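Local coordinates for hypothetical protein Atu2327 (Agrobacterium tumefaciens, PDB 2O8I) that is of unknown function but probably acts as an OHCU decarboxylase, turning 2-oxo-4-hydroxy-4-carboxy-5-ureidoimidazoline into allantoin during urate breakdown, at residues Ile116-Gly121 / Val150-Trp155; Glu55-Leu60 / Gln141-Ala146; Asp65-Leu70 / Arg99-Asn104; Ala9-Val14 / Leu156-Met161; Pro19-Arg24 / Gly42-Gln47. One frame throughout, in Å; residues are numbered along the deposited sequence.

Contact 1: residues Ile116-Gly121 / Val150-Trp155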
# COMPACT_ATOMS: atom_id res chain seq x y z
N ILE A 116 -13.38 -0.52 3.00
CA ILE A 116 -12.32 -1.18 3.72
C ILE A 116 -12.83 -2.57 4.13
O ILE A 116 -13.94 -2.73 4.73
CB ILE A 116 -11.96 -0.39 4.95
CG1 ILE A 116 -11.36 0.96 4.56
CG2 ILE A 116 -11.00 -1.19 5.87
CD1 ILE A 116 -11.31 1.96 5.76
N ILE A 117 -12.04 -3.58 3.79
CA ILE A 117 -12.45 -4.93 4.07
C ILE A 117 -11.24 -5.85 4.22
O ILE A 117 -10.34 -5.81 3.39
CB ILE A 117 -13.47 -5.45 3.00
CG1 ILE A 117 -14.09 -6.77 3.48
CG2 ILE A 117 -12.87 -5.48 1.57
CD1 ILE A 117 -15.05 -7.35 2.48
N ALA A 118 -11.19 -6.61 5.31
CA ALA A 118 -10.18 -7.67 5.46
C ALA A 118 -10.52 -8.76 4.44
O ALA A 118 -11.67 -9.18 4.31
CB ALA A 118 -10.21 -8.24 6.84
N VAL A 119 -9.50 -9.22 3.75
CA VAL A 119 -9.67 -9.95 2.52
C VAL A 119 -9.06 -11.37 2.59
O VAL A 119 -9.31 -12.20 1.69
CB VAL A 119 -9.07 -9.06 1.40
CG1 VAL A 119 -8.12 -9.80 0.48
CG2 VAL A 119 -10.15 -8.24 0.71
N LYS A 120 -8.28 -11.67 3.64
CA LYS A 120 -7.72 -13.01 3.82
C LYS A 120 -8.82 -14.06 3.71
O LYS A 120 -9.84 -13.97 4.38
CB LYS A 120 -6.92 -13.16 5.14
CG LYS A 120 -6.46 -14.60 5.41
CD LYS A 120 -5.14 -14.79 6.24
CE LYS A 120 -3.88 -14.06 5.67
NZ LYS A 120 -3.61 -14.32 4.21
N GLY A 121 -8.61 -15.05 2.84
CA GLY A 121 -9.57 -16.13 2.65
C GLY A 121 -10.84 -15.79 1.85
O GLY A 121 -11.74 -16.59 1.77
N VAL A 150 -10.58 -2.25 9.87
CA VAL A 150 -9.25 -1.68 10.00
C VAL A 150 -8.47 -2.41 11.12
O VAL A 150 -7.26 -2.66 11.01
CB VAL A 150 -9.35 -0.16 10.27
CG1 VAL A 150 -8.16 0.32 11.04
CG2 VAL A 150 -9.41 0.59 8.98
N GLU A 151 -9.18 -2.85 12.13
CA GLU A 151 -8.55 -3.51 13.23
C GLU A 151 -8.09 -4.97 13.11
O GLU A 151 -6.92 -5.27 13.39
CB GLU A 151 -9.45 -3.46 14.49
CG GLU A 151 -9.58 -2.11 15.17
CD GLU A 151 -10.35 -2.15 16.52
OE1 GLU A 151 -10.84 -3.24 16.95
OE2 GLU A 151 -10.49 -1.07 17.15
N LYS A 152 -8.92 -5.92 12.70
CA LYS A 152 -8.84 -6.70 11.53
C LYS A 152 -7.65 -6.77 10.63
O LYS A 152 -6.90 -7.73 10.70
CB LYS A 152 -10.15 -7.15 10.95
CG LYS A 152 -10.41 -8.59 11.32
CD LYS A 152 -11.01 -9.40 10.12
CE LYS A 152 -11.40 -10.90 10.49
NZ LYS A 152 -12.05 -11.64 9.34
N ILE A 153 -7.50 -5.77 9.77
CA ILE A 153 -6.37 -5.71 8.92
C ILE A 153 -5.08 -5.56 9.76
O ILE A 153 -4.05 -6.21 9.48
CB ILE A 153 -6.61 -4.62 7.92
CG1 ILE A 153 -7.74 -5.11 6.98
CG2 ILE A 153 -5.32 -4.31 7.20
CD1 ILE A 153 -8.56 -4.02 6.26
N ALA A 154 -5.16 -4.76 10.83
CA ALA A 154 -4.01 -4.56 11.72
C ALA A 154 -3.55 -5.91 12.23
O ALA A 154 -2.34 -6.23 12.21
CB ALA A 154 -4.35 -3.58 12.91
N TRP A 155 -4.52 -6.73 12.63
CA TRP A 155 -4.21 -8.04 13.14
C TRP A 155 -3.52 -8.88 12.08
O TRP A 155 -2.47 -9.51 12.34
CB TRP A 155 -5.47 -8.77 13.67
CG TRP A 155 -5.24 -10.23 13.82
CD1 TRP A 155 -5.65 -11.22 12.97
CD2 TRP A 155 -4.47 -10.87 14.82
NE1 TRP A 155 -5.21 -12.44 13.41
CE2 TRP A 155 -4.48 -12.26 14.54
CE3 TRP A 155 -3.80 -10.40 15.95
CZ2 TRP A 155 -3.84 -13.19 15.35
CZ3 TRP A 155 -3.15 -11.32 16.75
CH2 TRP A 155 -3.17 -12.71 16.45
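Ile153 lays its terminal methyl over one face of the peptide that joins Ile117 to Ala118, the flat group that takes part in this contact. CD1 of Ile153 stands 3.8 Å from Ala118 N and equally 3.8 Å from Ile117 O, the methyl standing over the plane of the amide. The N-H of Ala118 is used in another direction, in a hydrogen bond to Gln149 OE1. Around this seat the other contacts are between alkyl groups. Ile116 holds CG2 anti to its own backbone N (chi1, measured to CG1, is -66°), and this branch enters the angle between two helix residues. It meets Ile153 CD1 at 3.8 Å and Val150 CG2 at 3.9 Å, the two isoleucine side chains running at about a right angle. CD1 of Ile116 also lies against Val150, 4.0 Å from its CG2. Farther along the loop, the single methyl of Ala118 is flanked by Ile153 CG1 at 4.0 Å and, toward the exposed margin, by Lys152 CD at 3.6 Å, so the lysine contributes its aliphatic part.

The segment 116-121 has no regular secondary structure, yet its touching residues are buried near the centre of the chain, against helix 139-161. Arg134 NH1 binds Ile116 O, and Gly74, Glu75 and Leu76 of the second subunit pack nearby. No hydrogen bond joins the two segments themselves. The chemistry therefore implies an irregular loop seated on the helix by methyl and methylene packing, with Ala118 N and Ile116 O satisfied by neighbouring side chains.

Contact 2: residues Glu55-Leu60 / Gln141-Ala146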
# COMPACT_ATOMS: atom_id res chain seq x y z
N GLU A 55 -9.84 11.70 14.51
CA GLU A 55 -8.62 10.95 14.26
C GLU A 55 -8.92 9.58 13.66
O GLU A 55 -8.29 9.20 12.67
CB GLU A 55 -7.76 10.85 15.54
CG GLU A 55 -7.12 12.20 15.97
CD GLU A 55 -6.46 12.13 17.37
OE1 GLU A 55 -6.93 11.31 18.22
OE2 GLU A 55 -5.48 12.89 17.61
N ARG A 56 -9.89 8.88 14.23
CA ARG A 56 -10.36 7.63 13.67
C ARG A 56 -10.86 7.79 12.22
O ARG A 56 -10.57 6.96 11.34
CB ARG A 56 -11.42 7.01 14.58
CG ARG A 56 -10.83 6.57 15.92
CD ARG A 56 -11.85 6.48 17.08
NE ARG A 56 -12.98 5.59 16.78
CZ ARG A 56 -12.94 4.26 16.76
NH1 ARG A 56 -11.81 3.60 17.04
NH2 ARG A 56 -14.03 3.57 16.45
N LEU A 57 -11.57 8.89 11.96
CA LEU A 57 -12.04 9.18 10.60
C LEU A 57 -10.85 9.39 9.65
O LEU A 57 -10.89 8.94 8.47
CB LEU A 57 -12.98 10.39 10.57
CG LEU A 57 -13.57 10.70 9.19
CD1 LEU A 57 -14.51 9.58 8.72
CD2 LEU A 57 -14.32 12.05 9.20
N GLY A 58 -9.79 10.03 10.17
CA GLY A 58 -8.53 10.18 9.42
C GLY A 58 -7.88 8.84 9.06
O GLY A 58 -7.29 8.69 7.99
N VAL A 59 -8.01 7.86 9.94
CA VAL A 59 -7.38 6.57 9.71
C VAL A 59 -8.11 5.88 8.59
O VAL A 59 -7.49 5.29 7.71
CB VAL A 59 -7.40 5.69 10.98
CG1 VAL A 59 -7.04 4.25 10.68
CG2 VAL A 59 -6.50 6.30 12.09
N LEU A 60 -9.44 5.96 8.61
CA LEU A 60 -10.26 5.32 7.57
C LEU A 60 -9.93 5.90 6.23
O LEU A 60 -9.78 5.18 5.25
CB LEU A 60 -11.73 5.55 7.86
CG LEU A 60 -12.55 4.51 8.64
CD1 LEU A 60 -11.77 3.70 9.60
CD2 LEU A 60 -13.70 5.19 9.34
N GLN A 141 -23.46 2.94 11.02
CA GLN A 141 -23.22 1.50 10.88
C GLN A 141 -21.90 1.22 10.16
O GLN A 141 -21.07 0.45 10.66
CB GLN A 141 -24.35 0.80 10.15
CG GLN A 141 -25.72 1.04 10.74
CD GLN A 141 -26.84 0.56 9.81
OE1 GLN A 141 -27.03 1.05 8.69
NE2 GLN A 141 -27.57 -0.43 10.28
N GLU A 142 -21.71 1.86 9.00
CA GLU A 142 -20.46 1.77 8.23
C GLU A 142 -19.22 2.25 8.97
O GLU A 142 -18.12 1.80 8.69
CB GLU A 142 -20.56 2.53 6.92
CG GLU A 142 -21.28 1.77 5.96
CD GLU A 142 -20.76 0.36 5.83
OE1 GLU A 142 -19.67 0.20 5.21
OE2 GLU A 142 -21.48 -0.57 6.33
N PHE A 143 -19.40 3.18 9.87
CA PHE A 143 -18.28 3.63 10.64
C PHE A 143 -17.92 2.55 11.65
O PHE A 143 -16.75 2.24 11.82
CB PHE A 143 -18.59 4.95 11.32
CG PHE A 143 -17.40 5.64 11.86
CD1 PHE A 143 -16.67 6.51 11.06
CD2 PHE A 143 -17.02 5.45 13.18
CE1 PHE A 143 -15.56 7.17 11.55
CE2 PHE A 143 -15.90 6.09 13.69
CZ PHE A 143 -15.16 6.97 12.87
N ALA A 144 -18.93 1.94 12.27
CA ALA A 144 -18.67 0.78 13.12
C ALA A 144 -17.98 -0.36 12.33
O ALA A 144 -16.94 -0.85 12.74
CB ALA A 144 -19.97 0.28 13.80
N THR A 145 -18.54 -0.75 11.19
CA THR A 145 -17.98 -1.82 10.36
C THR A 145 -16.55 -1.51 9.89
O THR A 145 -15.67 -2.35 10.07
CB THR A 145 -18.88 -2.13 9.16
OG1 THR A 145 -20.10 -2.63 9.66
CG2 THR A 145 -18.31 -3.20 8.25
N ALA A 146 -16.35 -0.32 9.30
CA ALA A 146 -15.05 0.07 8.73
C ALA A 146 -13.98 0.08 9.78
O ALA A 146 -12.92 -0.45 9.54
CB ALA A 146 -15.12 1.42 8.07
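Phe143 projects from helix 139-161 into the side of helix 53-62, in a crossed helix-helix packing within an all-helical fold. The short segments cross at 69°, and their axes approach no closer than 11.2 Å, a separation bridged largely by the phenyl ring. Its CG is anti to the backbone N (chi1 -166°), which carries the ring outward to the neighbouring helix.

The apolar contacts come first. Leu57 sends CD1 to the ring edge, close to the ring plane, 3.9 Å from Phe143 CE1 and with the two side chains at roughly a right angle. Leu60 approaches the same part of the ring from a slanting direction, its CD2 lying 3.5 Å from Phe143 CE1. Nearer its backbone, the branch carbon CG of the same leucine rests 4.1 Å from Ala146 CB, one turn further along the partner helix. Ala146 and Leu60 are buried, and Phe113 and Ile116 extend the apolar surroundings.

A mixed contact involves Arg56. Its CB packs against Phe143 CZ at 4.1 Å, while the chain bends at chi3 and brings the guanidinium near the ring at a slant, the two planes 66° apart. The polar end is directed elsewhere: NE forms a salt bridge with Glu53, NH1 binds Phe48 O, and the group makes a cation-pi contact with the Phe48 ring. These partners probably fix the guanidinium's rotation.

No hydrogen bond passes between the two segments. On the guanidinium, NH2 is the atom nearest the phenyl ring, 4.2 Å from Phe143 CE2.

Contact 3: residues Asp65-Leu70 / Arg99-Asn104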
# COMPACT_ATOMS: atom_id res chain seq x y z
N ASP A 65 -7.47 1.63 -0.87
CA ASP A 65 -8.60 0.93 -1.47
C ASP A 65 -8.18 -0.46 -1.97
O ASP A 65 -6.99 -0.78 -2.14
CB ASP A 65 -9.26 1.77 -2.57
CG ASP A 65 -8.30 2.15 -3.67
OD1 ASP A 65 -7.25 1.52 -3.87
OD2 ASP A 65 -8.60 3.09 -4.38
N LEU A 66 -9.19 -1.29 -2.19
CA LEU A 66 -8.98 -2.63 -2.61
C LEU A 66 -8.09 -2.79 -3.87
O LEU A 66 -7.11 -3.56 -3.87
CB LEU A 66 -10.36 -3.21 -2.81
CG LEU A 66 -10.42 -4.72 -2.78
CD1 LEU A 66 -9.49 -5.26 -1.76
CD2 LEU A 66 -11.83 -5.01 -2.43
N ALA A 67 -8.37 -2.06 -4.92
CA ALA A 67 -7.52 -2.14 -6.14
C ALA A 67 -6.06 -1.85 -5.85
O ALA A 67 -5.18 -2.53 -6.37
CB ALA A 67 -8.02 -1.26 -7.20
N GLY A 68 -5.80 -0.88 -4.99
CA GLY A 68 -4.46 -0.58 -4.55
C GLY A 68 -3.83 -1.74 -3.80
O GLY A 68 -2.61 -1.96 -3.91
N LYS A 69 -4.61 -2.49 -3.02
CA LYS A 69 -4.02 -3.62 -2.32
C LYS A 69 -3.70 -4.72 -3.33
O LYS A 69 -2.64 -5.36 -3.25
CB LYS A 69 -4.91 -4.15 -1.19
CG LYS A 69 -5.16 -3.17 -0.07
CD LYS A 69 -6.04 -3.78 1.07
CE LYS A 69 -5.88 -2.95 2.37
NZ LYS A 69 -6.77 -3.44 3.48
N LEU A 70 -4.61 -4.94 -4.27
CA LEU A 70 -4.43 -6.00 -5.27
C LEU A 70 -3.20 -5.74 -6.13
O LEU A 70 -2.43 -6.65 -6.45
CB LEU A 70 -5.70 -6.15 -6.12
CG LEU A 70 -6.89 -6.68 -5.29
CD1 LEU A 70 -8.14 -6.65 -6.11
CD2 LEU A 70 -6.67 -8.10 -4.84
N ARG A 99 -14.41 -3.28 -11.88
CA ARG A 99 -15.62 -3.24 -11.07
C ARG A 99 -15.23 -2.84 -9.66
O ARG A 99 -15.91 -2.02 -9.05
CB ARG A 99 -16.39 -4.57 -11.11
CG ARG A 99 -17.87 -4.50 -10.72
CD ARG A 99 -18.42 -5.96 -10.77
NE ARG A 99 -19.79 -6.21 -10.23
CZ ARG A 99 -20.51 -7.33 -10.43
NH1 ARG A 99 -20.04 -8.34 -11.16
NH2 ARG A 99 -21.72 -7.46 -9.89
N PHE A 100 -14.13 -3.39 -9.13
CA PHE A 100 -13.73 -3.01 -7.77
C PHE A 100 -13.50 -1.52 -7.64
O PHE A 100 -14.03 -0.90 -6.70
CB PHE A 100 -12.51 -3.79 -7.26
CG PHE A 100 -12.83 -5.21 -6.88
CD1 PHE A 100 -14.16 -5.61 -6.66
CD2 PHE A 100 -11.83 -6.14 -6.71
CE1 PHE A 100 -14.48 -6.92 -6.28
CE2 PHE A 100 -12.15 -7.46 -6.33
CZ PHE A 100 -13.48 -7.84 -6.12
N THR A 101 -12.77 -0.96 -8.60
CA THR A 101 -12.55 0.47 -8.68
C THR A 101 -13.88 1.26 -8.68
O THR A 101 -14.06 2.22 -7.89
CB THR A 101 -11.70 0.81 -9.90
OG1 THR A 101 -10.36 0.33 -9.68
CG2 THR A 101 -11.67 2.32 -10.11
N GLN A 102 -14.82 0.84 -9.52
CA GLN A 102 -16.09 1.51 -9.60
C GLN A 102 -16.88 1.37 -8.28
O GLN A 102 -17.49 2.32 -7.80
CB GLN A 102 -16.86 1.01 -10.84
CG GLN A 102 -18.35 1.30 -10.83
CD GLN A 102 -19.09 0.57 -11.99
OE1 GLN A 102 -19.40 -0.65 -11.90
NE2 GLN A 102 -19.35 1.31 -13.09
N LEU A 103 -16.85 0.20 -7.66
CA LEU A 103 -17.68 0.04 -6.46
C LEU A 103 -17.07 0.89 -5.34
O LEU A 103 -17.77 1.56 -4.57
CB LEU A 103 -17.84 -1.43 -6.08
CG LEU A 103 -18.63 -2.32 -7.07
CD1 LEU A 103 -18.53 -3.78 -6.61
CD2 LEU A 103 -20.14 -1.93 -7.41
N ASN A 104 -15.75 0.92 -5.33
CA ASN A 104 -15.06 1.75 -4.40
C ASN A 104 -15.35 3.23 -4.60
O ASN A 104 -15.57 3.93 -3.60
CB ASN A 104 -13.58 1.48 -4.42
CG ASN A 104 -12.87 2.33 -3.45
OD1 ASN A 104 -12.33 3.37 -3.83
ND2 ASN A 104 -12.93 1.97 -2.16
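Phe100 is gripped by two leucines one helical turn apart. CD2 of Leu66 lies over one face of the ring, whereas CD1 of Leu70 comes to the edge near the ring plane, 3.8 Å from Phe100 CD2. At the next residue of each helix after Leu66 and Phe100, Ala67 CB lies 3.8 Å from Thr101 OG1, the point where the backbones draw close. At the far end, Asp65 CB rests against the Asn104 side chain, 3.8 Å from its CG, with carboxylate and amide planes perpendicular.

Asp65 is itself positioned by its helix. Its CG sits between the backbone N and the carbonyl carbon (chi1 58°), which turns OD1 back to Gly68 N in an N-cap bond of 3.0 Å, with an N-H...O angle of 148°. Farther out, Ile127 and Leu92 pack on the Phe100 side chain, and Leu76 of the second subunit touches Leu70.

The two short helices run roughly antiparallel, at 147°, with no hydrogen bond between the segments. The chemistry implies that apolar packing round Phe100 joins the two helices, while the carboxylate of Asp65 serves its own helix start, where the helix dipole would probably stabilise its negative charge.

Contact 4: residues Ala9-Val14 / Leu156-Met161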
# COMPACT_ATOMS: atom_id res chain seq x y z
N ALA A 9 8.87 2.70 13.64
CA ALA A 9 9.24 2.44 12.30
C ALA A 9 8.71 1.16 11.63
O ALA A 9 7.95 1.27 10.70
CB ALA A 9 10.73 2.53 12.13
N ARG A 10 8.99 -0.06 12.07
CA ARG A 10 8.17 -0.96 12.81
C ARG A 10 6.68 -1.09 12.67
O ARG A 10 6.21 -1.91 11.87
CB ARG A 10 8.73 -1.51 14.08
CG ARG A 10 8.92 -2.97 13.94
CD ARG A 10 10.32 -3.24 13.92
NE ARG A 10 10.83 -3.94 15.10
CZ ARG A 10 10.67 -5.23 15.48
NH1 ARG A 10 9.84 -6.10 14.88
NH2 ARG A 10 11.36 -5.66 16.56
N PHE A 11 5.94 -0.32 13.46
CA PHE A 11 4.54 -0.56 13.61
C PHE A 11 3.77 0.70 13.24
O PHE A 11 2.54 0.73 13.30
CB PHE A 11 4.22 -1.02 15.03
CG PHE A 11 5.05 -2.20 15.52
CD1 PHE A 11 4.97 -3.44 14.89
CD2 PHE A 11 5.88 -2.07 16.62
CE1 PHE A 11 5.74 -4.54 15.36
CE2 PHE A 11 6.65 -3.15 17.10
CZ PHE A 11 6.57 -4.39 16.47
N GLY A 12 4.49 1.75 12.83
CA GLY A 12 3.85 2.97 12.33
C GLY A 12 2.88 2.79 11.17
O GLY A 12 1.91 3.54 11.08
N GLY A 13 3.13 1.80 10.28
CA GLY A 13 2.31 1.54 9.12
C GLY A 13 1.19 0.53 9.33
O GLY A 13 0.43 0.24 8.41
N VAL A 14 1.08 -0.07 10.50
CA VAL A 14 0.11 -1.14 10.67
C VAL A 14 -1.31 -0.56 10.51
O VAL A 14 -2.22 -1.20 9.97
CB VAL A 14 0.30 -1.87 12.06
CG1 VAL A 14 -0.91 -2.73 12.44
CG2 VAL A 14 1.58 -2.70 12.04
N LEU A 156 -4.11 -8.90 10.90
CA LEU A 156 -3.56 -9.69 9.81
C LEU A 156 -2.14 -9.24 9.45
O LEU A 156 -1.26 -10.07 9.19
CB LEU A 156 -4.48 -9.63 8.56
CG LEU A 156 -5.87 -10.27 8.70
CD1 LEU A 156 -6.73 -9.85 7.51
CD2 LEU A 156 -5.76 -11.81 8.80
N ARG A 157 -1.92 -7.93 9.45
CA ARG A 157 -0.58 -7.42 9.17
C ARG A 157 0.43 -7.89 10.21
O ARG A 157 1.42 -8.56 9.85
CB ARG A 157 -0.58 -5.91 9.03
CG ARG A 157 -1.37 -5.50 7.80
CD ARG A 157 -1.66 -4.05 7.80
NE ARG A 157 -2.10 -3.62 6.49
CZ ARG A 157 -2.14 -2.36 6.10
NH1 ARG A 157 -1.72 -1.40 6.92
NH2 ARG A 157 -2.58 -2.05 4.87
N LEU A 158 0.12 -7.61 11.48
CA LEU A 158 0.94 -8.06 12.62
C LEU A 158 1.18 -9.55 12.67
O LEU A 158 2.32 -9.97 12.90
CB LEU A 158 0.35 -7.57 13.92
CG LEU A 158 0.54 -6.06 14.11
CD1 LEU A 158 -0.46 -5.56 15.13
CD2 LEU A 158 1.98 -5.76 14.51
N ALA A 159 0.15 -10.36 12.39
CA ALA A 159 0.33 -11.81 12.28
C ALA A 159 1.34 -12.27 11.21
O ALA A 159 1.91 -13.35 11.33
CB ALA A 159 -0.99 -12.50 12.10
N SER A 160 1.58 -11.49 10.16
CA SER A 160 2.60 -11.89 9.18
C SER A 160 4.02 -11.52 9.64
O SER A 160 4.99 -12.13 9.20
CB SER A 160 2.32 -11.33 7.78
OG SER A 160 2.36 -9.90 7.78
N MSE A 161 4.12 -10.53 10.52
CA MSE A 161 5.38 -10.00 10.97
C MSE A 161 5.89 -10.57 12.29
O MSE A 161 7.04 -10.36 12.63
CB MSE A 161 5.22 -8.54 11.27
CG MSE A 161 5.25 -7.59 10.13
SE MSE A 161 4.51 -5.93 10.94
CE MSE A 161 2.80 -5.80 10.01
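Val14 is the bump of this contact, and the hollow it enters lies between Leu158 and Met161 on one side of helix 139-161. With CG1 anti to its backbone N (chi1 165°), the valine spreads its two methyls over different neighbours. CG1 faces Leu158 CD1 at 3.9 Å, and CG2 faces CE of Met161, here selenomethionine, also at 3.9 Å. The Met161 chain bends at chi3, which brings this terminal methyl round to the valine.

Leu158 answers with a projection of its own. Its CD2 fits between Val14 CG2, 4.0 Å away, and the Phe11 ring, whose CD1 is 3.8 Å distant. The leucine runs at about a right angle to both side chains. It also touches Ala37, Val40 and His41 of helix 37-50.

Beside this interlocked apolar patch, Arg157 stretches its chain along the end of the turn. NH1 donates a weak hydrogen bond to Val14 O, 3.1 Å long but bent to an N-H...O angle of 132°. Stronger anchorage comes from outside: NH2 forms a salt bridge with Glu16, and NE one with Glu75 of the second subunit, so the arginine links the turn to the dimer interface. His97 of that subunit also packs on Met161.

The backbone of Phe11 to Val14 forms a type I beta turn, closed by Val14 N to Phe11 O at 3.3 Å. A type I turn next to helix 4-11 thus packs its last residue into the long C-terminal helix, a helix-to-loop packing in an all-helical fold.

Contact 5: residues Pro19-Arg24 / Gly42-Gln47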
# COMPACT_ATOMS: atom_id res chain seq x y z
N PRO A 19 1.22 6.85 11.88
CA PRO A 19 2.27 6.64 12.86
C PRO A 19 1.88 7.12 14.25
O PRO A 19 2.35 6.54 15.22
CB PRO A 19 3.47 7.43 12.28
CG PRO A 19 2.89 8.39 11.29
CD PRO A 19 1.69 7.68 10.75
N PHE A 20 0.99 8.11 14.37
CA PHE A 20 0.58 8.58 15.72
C PHE A 20 0.04 7.44 16.59
O PHE A 20 0.23 7.46 17.82
CB PHE A 20 -0.40 9.75 15.66
CG PHE A 20 -1.83 9.33 15.39
CD1 PHE A 20 -2.28 9.14 14.07
CD2 PHE A 20 -2.71 9.12 16.43
CE1 PHE A 20 -3.63 8.72 13.82
CE2 PHE A 20 -4.02 8.70 16.19
CZ PHE A 20 -4.48 8.49 14.89
N ILE A 21 -0.63 6.46 15.98
CA ILE A 21 -1.09 5.26 16.71
C ILE A 21 0.09 4.60 17.42
O ILE A 21 0.01 4.29 18.63
CB ILE A 21 -1.81 4.23 15.80
CG1 ILE A 21 -3.08 4.82 15.21
CG2 ILE A 21 -2.20 2.98 16.57
CD1 ILE A 21 -4.19 5.00 16.22
N ALA A 22 1.21 4.46 16.70
CA ALA A 22 2.39 3.77 17.20
C ALA A 22 3.14 4.64 18.19
O ALA A 22 3.66 4.10 19.16
CB ALA A 22 3.29 3.33 16.06
N GLU A 23 3.22 5.96 17.95
CA GLU A 23 3.84 6.92 18.88
C GLU A 23 3.17 6.83 20.26
O GLU A 23 3.83 6.64 21.29
CB GLU A 23 3.66 8.36 18.42
CG GLU A 23 4.09 8.72 17.03
CD GLU A 23 5.49 9.24 17.00
OE1 GLU A 23 6.06 9.48 18.12
OE2 GLU A 23 6.05 9.41 15.87
N ARG A 24 1.85 6.96 20.29
CA ARG A 24 1.13 6.92 21.55
C ARG A 24 1.25 5.58 22.21
O ARG A 24 1.42 5.51 23.44
CB ARG A 24 -0.33 7.24 21.36
CG ARG A 24 -0.54 8.64 20.90
CD ARG A 24 -2.02 8.92 20.78
NE ARG A 24 -2.17 10.21 20.14
CZ ARG A 24 -3.30 10.66 19.61
NH1 ARG A 24 -4.38 9.88 19.61
NH2 ARG A 24 -3.32 11.88 19.06
N GLY A 42 -3.16 -5.63 20.57
CA GLY A 42 -3.97 -5.14 21.66
C GLY A 42 -3.57 -3.69 21.95
O GLY A 42 -4.43 -2.82 22.16
N ALA A 43 -2.25 -3.43 21.93
CA ALA A 43 -1.69 -2.14 22.31
C ALA A 43 -2.04 -1.08 21.27
O ALA A 43 -2.45 0.02 21.63
CB ALA A 43 -0.20 -2.24 22.48
N LEU A 44 -1.89 -1.43 20.00
CA LEU A 44 -2.24 -0.53 18.91
C LEU A 44 -3.76 -0.25 18.82
O LEU A 44 -4.16 0.93 18.71
CB LEU A 44 -1.67 -1.03 17.58
CG LEU A 44 -0.13 -1.14 17.52
CD1 LEU A 44 0.30 -1.59 16.13
CD2 LEU A 44 0.61 0.17 17.93
N CYS A 45 -4.60 -1.29 18.91
CA CYS A 45 -6.05 -1.08 18.96
C CYS A 45 -6.45 -0.17 20.11
O CYS A 45 -7.32 0.70 19.95
CB CYS A 45 -6.82 -2.39 19.00
SG CYS A 45 -6.65 -3.26 17.44
N ALA A 46 -5.81 -0.35 21.26
CA ALA A 46 -6.09 0.49 22.40
C ALA A 46 -5.97 1.96 22.05
O ALA A 46 -6.86 2.75 22.38
CB ALA A 46 -5.22 0.14 23.60
N GLN A 47 -4.89 2.35 21.38
CA GLN A 47 -4.77 3.74 20.97
C GLN A 47 -5.79 4.13 19.89
O GLN A 47 -6.24 5.29 19.84
CB GLN A 47 -3.37 4.05 20.46
CG GLN A 47 -2.27 3.81 21.42
CD GLN A 47 -2.47 4.53 22.75
OE1 GLN A 47 -2.22 3.95 23.79
NE2 GLN A 47 -2.92 5.78 22.71
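Ile21 meets Leu44 and Gln47 where helix 19-27 crosses helix 37-50, a steep helix-helix crossing in the N-terminal part of the all-helical fold. The local axes come within 8.7 Å at an angle of 111°, so contact is concentrated round one point, with Ile21 and Gln47 closest in the backbone.

The tight part is buried and made by alkyl groups, one of them set against a backbone carbonyl. CG2 of Ile21 drops onto the backbone of the partner helix, 3.6 Å from Leu44 O, and also faces Leu44 CB at 4.2 Å. Leu44 in turn extends CD2 to Ala22 CA, at 4.1 Å. Phe15 packs on both Ile21 and Leu44, and Phe11 of helix 4-11 on Leu44.

Toward solvent the packing becomes mixed. Gln47 CG lies 3.6 Å from Ile21 O, and the bend at chi2 (-54°) turns the amide beyond it toward Arg24. The amide then lies against the start of the Arg24 chain, with no hydrogen bond between them, and its plane stands 81° from the guanidinium. The extended arginine leads away to a salt bridge between NH2 and Glu55, and one face of its guanidinium carries the Phe20 ring, with CD2 over its centre. Both Arg24 and Gln47 are partly exposed, in contrast to Ile21 and Leu44. At this outer margin, Gln47 CD lies 3.7 Å from Arg24 CB.

In the fold
Helix 139-161 threads three of the contacts: 2 near its start, 1 in the middle and 4 at its end. Contact 1, nearest the chain's centre, is almost wholly buried and apolar; contacts 2, 3 and 4 are partly buried, the first two leaning on phenylalanines with polar groups at their margins, and contact 5 is buried with a polar, partly exposed margin. Contacts 4 and 5 share the Phe11, Val14 and Leu44 packing, and contact 5 joins contact 2 through the Arg24–Glu55 salt bridge. Contacts 3 and 5 lie farthest apart, about 27 Å between centres. Contacts 1, 3 and 4 all reach the second subunit, where Glu75 receives Lys69 of contact 3 and Arg157 of contact 4.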